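Long-range contacts in sulfate transporter 4.1, chloroplastic (Arabidopsis thaliana, PDB 7LHV), which carries sulfate across the membrane together with protons as an H(+)/sulfate cotransporter, and may take part in regulating sulfate assimilation: residues L109-A120 against P151-S160; A344-K353 against S365-G373. One frame throughout, in Å; residues are numbered along the deposited sequence.

Contact 1 (L109-A120 against P151-S160); sequences LVPQAMSYAKLA and PVALVSLLVS. With SO4 (sulfate ion), chain D.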
loop_
_atom_site.group_PDB
_atom_site.type_symbol
_atom_site.label_atom_id
_atom_site.label_comp_id
_atom_site.label_asym_id
_atom_site.label_seq_id
_atom_site.Cartn_x
_atom_site.Cartn_y
_atom_site.Cartn_z
ATOM N N LEU A 109 2.991 16.899 35.102
ATOM C CA LEU A 109 3.176 15.521 34.660
ATOM C C LEU A 109 2.850 14.506 35.746
ATOM O O LEU A 109 2.256 13.463 35.451
ATOM C CB LEU A 109 4.612 15.328 34.173
ATOM C CG LEU A 109 5.134 13.905 33.983
ATOM C CD1 LEU A 109 4.309 13.148 32.962
ATOM C CD2 LEU A 109 6.588 13.943 33.564
ATOM N N VAL A 110 3.234 14.773 36.991
ATOM C CA VAL A 110 3.076 13.772 38.050
ATOM C C VAL A 110 1.623 13.297 38.146
ATOM O O VAL A 110 1.366 12.083 38.007
ATOM C CB VAL A 110 3.580 14.306 39.404
ATOM C CG1 VAL A 110 3.197 13.360 40.525
ATOM C CG2 VAL A 110 5.079 14.517 39.371
ATOM N N PRO A 111 0.636 14.187 38.344
ATOM C CA PRO A 111 -0.754 13.705 38.367
ATOM C C PRO A 111 -1.199 13.100 37.052
ATOM O O PRO A 111 -1.937 12.108 37.044
ATOM C CB PRO A 111 -1.551 14.967 38.712
ATOM C CG PRO A 111 -0.724 16.073 38.231
ATOM C CD PRO A 111 0.685 15.654 38.486
ATOM N N GLN A 112 -0.757 13.671 35.930
ATOM C CA GLN A 112 -1.099 13.103 34.633
ATOM C C GLN A 112 -0.476 11.728 34.457
ATOM O O GLN A 112 -1.096 10.834 33.875
ATOM C CB GLN A 112 -0.654 14.039 33.512
ATOM C CG GLN A 112 -1.643 15.142 33.204
ATOM C CD GLN A 112 -1.405 15.765 31.850
ATOM O OE1 GLN A 112 -0.309 15.677 31.298
ATOM N NE2 GLN A 112 -2.432 16.401 31.303
ATOM N N ALA A 113 0.750 11.542 34.949
ATOM C CA ALA A 113 1.387 10.232 34.863
ATOM C C ALA A 113 0.598 9.188 35.639
ATOM O O ALA A 113 0.330 8.093 35.129
ATOM C CB ALA A 113 2.824 10.313 35.375
ATOM N N MET A 114 0.202 9.513 36.875
ATOM C CA MET A 114 -0.585 8.550 37.646
ATOM C C MET A 114 -1.938 8.281 36.991
ATOM O O MET A 114 -2.399 7.133 36.949
ATOM C CB MET A 114 -0.770 9.033 39.082
ATOM C CG MET A 114 0.511 9.082 39.891
ATOM S SD MET A 114 0.232 9.592 41.594
ATOM C CE MET A 114 -0.077 11.342 41.383
ATOM N N SER A 115 -2.586 9.325 36.468
ATOM C CA SER A 115 -3.888 9.148 35.832
ATOM C C SER A 115 -3.789 8.267 34.593
ATOM O O SER A 115 -4.639 7.396 34.371
ATOM C CB SER A 115 -4.473 10.510 35.475
ATOM O OG SER A 115 -4.579 11.333 36.620
ATOM N N TYR A 116 -2.759 8.477 33.772
ATOM C CA TYR A 116 -2.583 7.655 32.581
ATOM C C TYR A 116 -2.217 6.222 32.936
ATOM O O TYR A 116 -2.641 5.290 32.245
ATOM C CB TYR A 116 -1.515 8.263 31.677
ATOM C CG TYR A 116 -1.916 9.579 31.063
ATOM C CD1 TYR A 116 -3.244 9.868 30.799
ATOM C CD2 TYR A 116 -0.964 10.535 30.750
ATOM C CE1 TYR A 116 -3.612 11.071 30.240
ATOM C CE2 TYR A 116 -1.322 11.739 30.190
ATOM C CZ TYR A 116 -2.645 12.002 29.936
ATOM O OH TYR A 116 -3.005 13.202 29.378
ATOM N N ALA A 117 -1.429 6.021 33.995
ATOM C CA ALA A 117 -1.153 4.662 34.447
ATOM C C ALA A 117 -2.431 3.965 34.882
ATOM O O ALA A 117 -2.627 2.777 34.602
ATOM C CB ALA A 117 -0.141 4.677 35.587
ATOM N N LYS A 118 -3.311 4.687 35.577
ATOM C CA LYS A 118 -4.608 4.119 35.935
ATOM C C LYS A 118 -5.427 3.793 34.693
ATOM O O LYS A 118 -6.146 2.789 34.660
ATOM C CB LYS A 118 -5.369 5.084 36.840
ATOM C CG LYS A 118 -5.024 4.957 38.307
ATOM C CD LYS A 118 -5.533 3.647 38.877
ATOM C CE LYS A 118 -7.048 3.622 38.906
ATOM N NZ LYS A 118 -7.590 4.608 39.879
ATOM N N LEU A 119 -5.340 4.640 33.663
ATOM C CA LEU A 119 -6.079 4.388 32.430
ATOM C C LEU A 119 -5.609 3.110 31.745
ATOM O O LEU A 119 -6.422 2.356 31.197
ATOM C CB LEU A 119 -5.943 5.582 31.485
ATOM C CG LEU A 119 -6.433 5.401 30.050
ATOM C CD1 LEU A 119 -7.921 5.133 30.024
ATOM C CD2 LEU A 119 -6.098 6.624 29.224
ATOM N N ALA A 120 -4.302 2.850 31.761
ATOM C CA ALA A 120 -3.755 1.675 31.094
ATOM C C ALA A 120 -4.064 0.376 31.821
ATOM O O ALA A 120 -3.787 -0.697 31.277
ATOM C CB ALA A 120 -2.242 1.820 30.932
ATOM N N PRO A 151 4.039 9.178 29.721
ATOM C CA PRO A 151 2.752 8.582 29.355
ATOM C C PRO A 151 1.883 9.564 28.587
ATOM O O PRO A 151 1.875 10.765 28.866
ATOM C CB PRO A 151 2.129 8.225 30.710
ATOM C CG PRO A 151 3.259 8.211 31.669
ATOM C CD PRO A 151 4.225 9.231 31.178
ATOM N N VAL A 152 1.144 9.040 27.612
ATOM C CA VAL A 152 0.165 9.816 26.864
ATOM C C VAL A 152 -1.136 9.027 26.835
ATOM O O VAL A 152 -1.171 7.829 27.121
ATOM C CB VAL A 152 0.634 10.148 25.432
ATOM C CG1 VAL A 152 1.938 10.918 25.470
ATOM C CG2 VAL A 152 0.786 8.889 24.619
ATOM N N ALA A 153 -2.222 9.725 26.503
ATOM C CA ALA A 153 -3.539 9.099 26.545
ATOM C C ALA A 153 -3.662 7.976 25.522
ATOM O O ALA A 153 -4.166 6.893 25.836
ATOM C CB ALA A 153 -4.624 10.150 26.321
ATOM N N LEU A 154 -3.190 8.206 24.296
ATOM C CA LEU A 154 -3.403 7.237 23.227
ATOM C C LEU A 154 -2.580 5.972 23.445
ATOM O O LEU A 154 -3.087 4.855 23.290
ATOM C CB LEU A 154 -3.073 7.868 21.877
ATOM C CG LEU A 154 -3.411 7.025 20.650
ATOM C CD1 LEU A 154 -4.881 6.673 20.650
ATOM C CD2 LEU A 154 -3.041 7.766 19.382
ATOM N N VAL A 155 -1.301 6.125 23.791
ATOM C CA VAL A 155 -0.458 4.957 24.016
ATOM C C VAL A 155 -0.943 4.176 25.230
ATOM O O VAL A 155 -0.916 2.941 25.238
ATOM C CB VAL A 155 1.015 5.379 24.152
ATOM C CG1 VAL A 155 1.841 4.264 24.749
ATOM C CG2 VAL A 155 1.568 5.772 22.798
ATOM N N SER A 156 -1.404 4.878 26.266
ATOM C CA SER A 156 -1.978 4.193 27.420
ATOM C C SER A 156 -3.228 3.414 27.032
ATOM O O SER A 156 -3.434 2.288 27.496
ATOM C CB SER A 156 -2.294 5.197 28.526
ATOM O OG SER A 156 -1.110 5.780 29.038
ATOM N N LEU A 157 -4.072 3.996 26.178
ATOM C CA LEU A 157 -5.257 3.284 25.710
ATOM C C LEU A 157 -4.883 2.037 24.920
ATOM O O LEU A 157 -5.495 0.979 25.092
ATOM C CB LEU A 157 -6.123 4.210 24.862
ATOM C CG LEU A 157 -7.274 3.539 24.119
ATOM C CD1 LEU A 157 -8.332 3.051 25.090
ATOM C CD2 LEU A 157 -7.871 4.500 23.115
ATOM N N LEU A 158 -3.885 2.143 24.040
ATOM C CA LEU A 158 -3.467 0.983 23.255
ATOM C C LEU A 158 -2.869 -0.103 24.144
ATOM O O LEU A 158 -3.121 -1.298 23.937
ATOM C CB LEU A 158 -2.466 1.408 22.184
ATOM C CG LEU A 158 -2.987 2.416 21.164
ATOM C CD1 LEU A 158 -1.879 2.833 20.217
ATOM C CD2 LEU A 158 -4.157 1.839 20.402
ATOM N N VAL A 159 -2.067 0.294 25.133
ATOM C CA VAL A 159 -1.497 -0.665 26.072
ATOM C C VAL A 159 -2.604 -1.371 26.839
ATOM O O VAL A 159 -2.576 -2.596 27.011
ATOM C CB VAL A 159 -0.512 0.042 27.020
ATOM C CG1 VAL A 159 -0.237 -0.814 28.236
ATOM C CG2 VAL A 159 0.777 0.364 26.292
ATOM N N SER A 160 -3.597 -0.613 27.308
ATOM C CA SER A 160 -4.725 -1.223 28.002
ATOM C C SER A 160 -5.471 -2.184 27.090
ATOM O O SER A 160 -5.877 -3.268 27.522
ATOM C CB SER A 160 -5.668 -0.139 28.518
ATOM O OG SER A 160 -6.873 -0.708 28.993
HETATM S S SO4 D . -1.386 13.942 25.530
HETATM O O1 SO4 D . -2.304 15.073 25.487
HETATM O O2 SO4 D . -0.412 14.070 24.454
HETATM O O3 SO4 D . -2.136 12.705 25.352
HETATM O O4 SO4 D . -0.700 13.915 26.817
#

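Contact 2 (A344-K353 against S365-G373); sequences AILESVGIAK and SNSELFGLG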
loop_
_atom_site.group_PDB
_atom_site.type_symbol
_atom_site.label_atom_id
_atom_site.label_comp_id
_atom_site.label_asym_id
_atom_site.label_seq_id
_atom_site.Cartn_x
_atom_site.Cartn_y
_atom_site.Cartn_z
ATOM N N ALA A 344 4.374 6.816 17.269
ATOM C CA ALA A 344 5.589 7.593 17.474
ATOM C C ALA A 344 6.126 8.143 16.164
ATOM O O ALA A 344 6.704 9.234 16.143
ATOM C CB ALA A 344 6.650 6.741 18.163
ATOM N N ILE A 345 5.951 7.409 15.065
ATOM C CA ILE A 345 6.392 7.918 13.773
ATOM C C ILE A 345 5.497 9.062 13.320
ATOM O O ILE A 345 5.965 10.037 12.721
ATOM C CB ILE A 345 6.441 6.782 12.738
ATOM C CG1 ILE A 345 7.506 5.760 13.127
ATOM C CG2 ILE A 345 6.725 7.326 11.354
ATOM C CD1 ILE A 345 7.474 4.509 12.297
ATOM N N LEU A 346 4.202 8.975 13.612
ATOM C CA LEU A 346 3.250 9.921 13.045
ATOM C C LEU A 346 3.018 11.131 13.938
ATOM O O LEU A 346 2.869 12.248 13.432
ATOM C CB LEU A 346 1.921 9.217 12.767
ATOM C CG LEU A 346 1.942 8.200 11.627
ATOM C CD1 LEU A 346 0.614 7.477 11.539
ATOM C CD2 LEU A 346 2.273 8.873 10.310
ATOM N N GLU A 347 2.985 10.939 15.255
ATOM C CA GLU A 347 2.655 12.016 16.182
ATOM C C GLU A 347 3.887 12.614 16.851
ATOM O O GLU A 347 4.123 13.820 16.745
ATOM C CB GLU A 347 1.664 11.509 17.235
ATOM C CG GLU A 347 0.303 11.164 16.668
ATOM C CD GLU A 347 -0.651 10.648 17.724
ATOM O OE1 GLU A 347 -0.212 10.444 18.874
ATOM O OE2 GLU A 347 -1.840 10.451 17.404
ATOM N N SER A 348 4.679 11.792 17.542
ATOM C CA SER A 348 5.809 12.317 18.306
ATOM C C SER A 348 6.837 12.982 17.401
ATOM O O SER A 348 7.342 14.070 17.712
ATOM C CB SER A 348 6.457 11.197 19.116
ATOM O OG SER A 348 7.727 11.594 19.601
ATOM N N VAL A 349 7.160 12.347 16.275
ATOM C CA VAL A 349 8.118 12.935 15.346
ATOM C C VAL A 349 7.552 14.211 14.737
ATOM O O VAL A 349 8.282 15.180 14.506
ATOM C CB VAL A 349 8.514 11.909 14.272
ATOM C CG1 VAL A 349 9.338 12.566 13.187
ATOM C CG2 VAL A 349 9.290 10.772 14.902
ATOM N N GLY A 350 6.246 14.237 14.471
ATOM C CA GLY A 350 5.631 15.456 13.973
ATOM C C GLY A 350 5.725 16.601 14.961
ATOM O O GLY A 350 6.014 17.739 14.580
ATOM N N ILE A 351 5.488 16.316 16.243
ATOM C CA ILE A 351 5.623 17.340 17.275
ATOM C C ILE A 351 7.060 17.835 17.344
ATOM O O ILE A 351 7.314 19.042 17.443
ATOM C CB ILE A 351 5.150 16.800 18.636
ATOM C CG1 ILE A 351 3.687 16.371 18.571
ATOM C CG2 ILE A 351 5.331 17.850 19.710
ATOM C CD1 ILE A 351 3.250 15.553 19.756
ATOM N N ALA A 352 8.023 16.910 17.298
ATOM C CA ALA A 352 9.424 17.310 17.349
ATOM C C ALA A 352 9.791 18.197 16.165
ATOM O O ALA A 352 10.468 19.216 16.333
ATOM C CB ALA A 352 10.322 16.078 17.391
ATOM N N LYS A 353 9.345 17.829 14.961
ATOM C CA LYS A 353 9.667 18.618 13.776
ATOM C C LYS A 353 9.016 19.995 13.826
ATOM O O LYS A 353 9.648 20.997 13.470
ATOM C CB LYS A 353 9.242 17.872 12.512
ATOM C CG LYS A 353 10.265 16.867 12.020
ATOM C CD LYS A 353 9.881 16.304 10.666
ATOM C CE LYS A 353 8.654 15.415 10.767
ATOM N NZ LYS A 353 8.462 14.586 9.546
ATOM N N SER A 365 14.080 13.096 11.316
ATOM C CA SER A 365 13.075 12.150 11.777
ATOM C C SER A 365 13.651 10.785 12.120
ATOM O O SER A 365 12.921 9.945 12.654
ATOM C CB SER A 365 11.989 11.996 10.715
ATOM O OG SER A 365 11.555 13.262 10.254
ATOM N N ASN A 366 14.923 10.535 11.820
ATOM C CA ASN A 366 15.522 9.237 12.103
ATOM C C ASN A 366 16.249 9.215 13.440
ATOM O O ASN A 366 16.090 8.264 14.217
ATOM C CB ASN A 366 16.475 8.853 10.971
ATOM C CG ASN A 366 15.800 8.876 9.616
ATOM O OD1 ASN A 366 14.685 8.381 9.458
ATOM N ND2 ASN A 366 16.470 9.459 8.632
ATOM N N SER A 367 17.042 10.248 13.732
ATOM C CA SER A 367 17.701 10.315 15.032
ATOM C C SER A 367 16.682 10.470 16.152
ATOM O O SER A 367 16.891 9.974 17.264
ATOM C CB SER A 367 18.705 11.464 15.058
ATOM O OG SER A 367 19.710 11.286 14.076
ATOM N N GLU A 368 15.571 11.157 15.878
ATOM C CA GLU A 368 14.521 11.276 16.884
ATOM C C GLU A 368 13.895 9.923 17.196
ATOM O O GLU A 368 13.660 9.594 18.366
ATOM C CB GLU A 368 13.460 12.270 16.420
ATOM C CG GLU A 368 12.233 12.303 17.304
ATOM C CD GLU A 368 12.485 13.004 18.623
ATOM O OE1 GLU A 368 13.521 13.687 18.752
ATOM O OE2 GLU A 368 11.645 12.868 19.536
ATOM N N LEU A 369 13.617 9.120 16.166
ATOM C CA LEU A 369 13.097 7.776 16.406
ATOM C C LEU A 369 14.111 6.913 17.141
ATOM O O LEU A 369 13.742 6.115 18.007
ATOM C CB LEU A 369 12.691 7.112 15.093
ATOM C CG LEU A 369 11.281 7.404 14.593
ATOM C CD1 LEU A 369 11.097 6.854 13.194
ATOM C CD2 LEU A 369 10.273 6.793 15.546
ATOM N N PHE A 370 15.393 7.047 16.801
ATOM C CA PHE A 370 16.409 6.281 17.513
ATOM C C PHE A 370 16.455 6.676 18.987
ATOM O O PHE A 370 16.588 5.816 19.866
ATOM C CB PHE A 370 17.773 6.470 16.853
ATOM C CG PHE A 370 18.865 5.658 17.486
ATOM C CD1 PHE A 370 19.014 4.321 17.172
ATOM C CD2 PHE A 370 19.741 6.231 18.391
ATOM C CE1 PHE A 370 20.011 3.565 17.749
ATOM C CE2 PHE A 370 20.743 5.479 18.972
ATOM C CZ PHE A 370 20.878 4.145 18.649
ATOM N N GLY A 371 16.341 7.974 19.275
ATOM C CA GLY A 371 16.320 8.418 20.659
ATOM C C GLY A 371 15.108 7.915 21.418
ATOM O O GLY A 371 15.218 7.491 22.572
ATOM N N LEU A 372 13.934 7.952 20.781
ATOM C CA LEU A 372 12.739 7.394 21.411
ATOM C C LEU A 372 12.907 5.907 21.687
ATOM O O LEU A 372 12.513 5.420 22.752
ATOM C CB LEU A 372 11.510 7.627 20.535
ATOM C CG LEU A 372 11.009 9.052 20.348
ATOM C CD1 LEU A 372 9.876 9.075 19.342
ATOM C CD2 LEU A 372 10.550 9.601 21.673
ATOM N N GLY A 373 13.477 5.169 20.735
ATOM C CA GLY A 373 13.686 3.748 20.944
ATOM C C GLY A 373 14.643 3.454 22.082
ATOM O O GLY A 373 14.403 2.554 22.888
#

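Contact 1 (L109-A120 against P151-S160)
Y116 and the P151-A153 backbone meet at a helix-start anion site, the kind of place where SLC26 transporters hold substrate between facing helix N termini. Helices 109-119 and 153-160 run nearly in the same direction, 27° apart, with axes 8.9 Å from each other. The tyrosine CG lies anti to its own carbonyl carbon (chi1 -67°), which lays the phenol along the turn entering the second helix: V152 C and A153 N both sit over the centre of one ring face, A153 N 4.1 Å above the plane. At the near end, Y116 CB packs on P151 CB at 3.8 Å, while A113 CA and CB meet P151 CG, and L109 CD1 meets P151 CD. Beyond the tyrosine, L119 CD2 lies 3.9 Å from A153 O, and S160 CB rests on A120 O.

V152 is the N-cap residue. Its carbonyl takes both S156 N and S156 OG, which arrive from opposite faces of its plane; the OG bond is 2.8 Å, and the same hydroxyl also bonds Y385. A153 N is directed at sulfate O3, 3.2 Å away with a nearly straight N-H (171°), and F391 N and S392 OG also bond the anion. Y116 OH lies 3.5 Å from sulfate O4. With no hydrogen bond joining the two segments, the ring face packs against the turn while two backbone N-H groups and the S392 hydroxyl hold the anion, probably helped by the helix dipole, consistent with the site where transported sulfate binds.

Contact 2 (A344-K353 against S365-G373)
I345 and L369 meet at about a right angle, the isoleucine's CG1 branch lying across the leucine fork at 3.8 Å from CD1 and equally close to CD2. V349, one turn on, uses its two methyls for different neighbours. Its CG1, anti to the backbone N (chi1 171°), reaches S365 CB at 3.7 Å, whereas CG2 turns to L369 CG at 3.9 Å, again crossing that side chain nearly perpendicularly. Against E368 the same valine runs alongside in the opposite sense, CG2 passing CG.

These contacts join two consecutive membrane helices of the sulfate permease domain, 330-358 and 365-381, whose segments cross steeply: 115° between directions, axes 10.0 Å apart. A wider pi-type turn at 344-348, marked by V349 N bonding A344 O, lies within the interface. There A344 CB and S348 face L372, whose CD1 comes 4.2 Å from A344 CB and also meets the serine OG.

One turn past S348, E368 bends at chi2 (74°), bringing its carboxylate beside A352, with CD 4.0 Å from A352 CB. Its oxygens are bonded beyond the interface, OE2 with the Y138 hydroxyl and OE1, weakly, with S144 N. At the K353 end of the interface, K353, its chain bent at chi3, lays its CD and CE beside S365 OG and sends NZ to that oxygen in a weak hydrogen bond of 3.4 Å.

Overall arrangement
From the N terminus, helix 91-119 leads through helix 125-141 and strand 149-150 into helix 153-166, so contact 1 closes a loop of 30 residues. Much later, six residues join helix 330-358 to helix 365-381, and contact 2 closes this connection, with 11 residues between its segments. The loops follow in series, neither nested nor crossing, and their centres lie 19 Å apart. They nevertheless touch: L154 CD2 packs 3.5 Å from E347 OE2. E347 also rests on F391, whose backbone N binds the sulfate, and contact 2 reaches helix 125-141, inside the first loop, through E368. Contact 1 lies at the anion site itself, and helix 330-358 reaches its neighbourhood through E347.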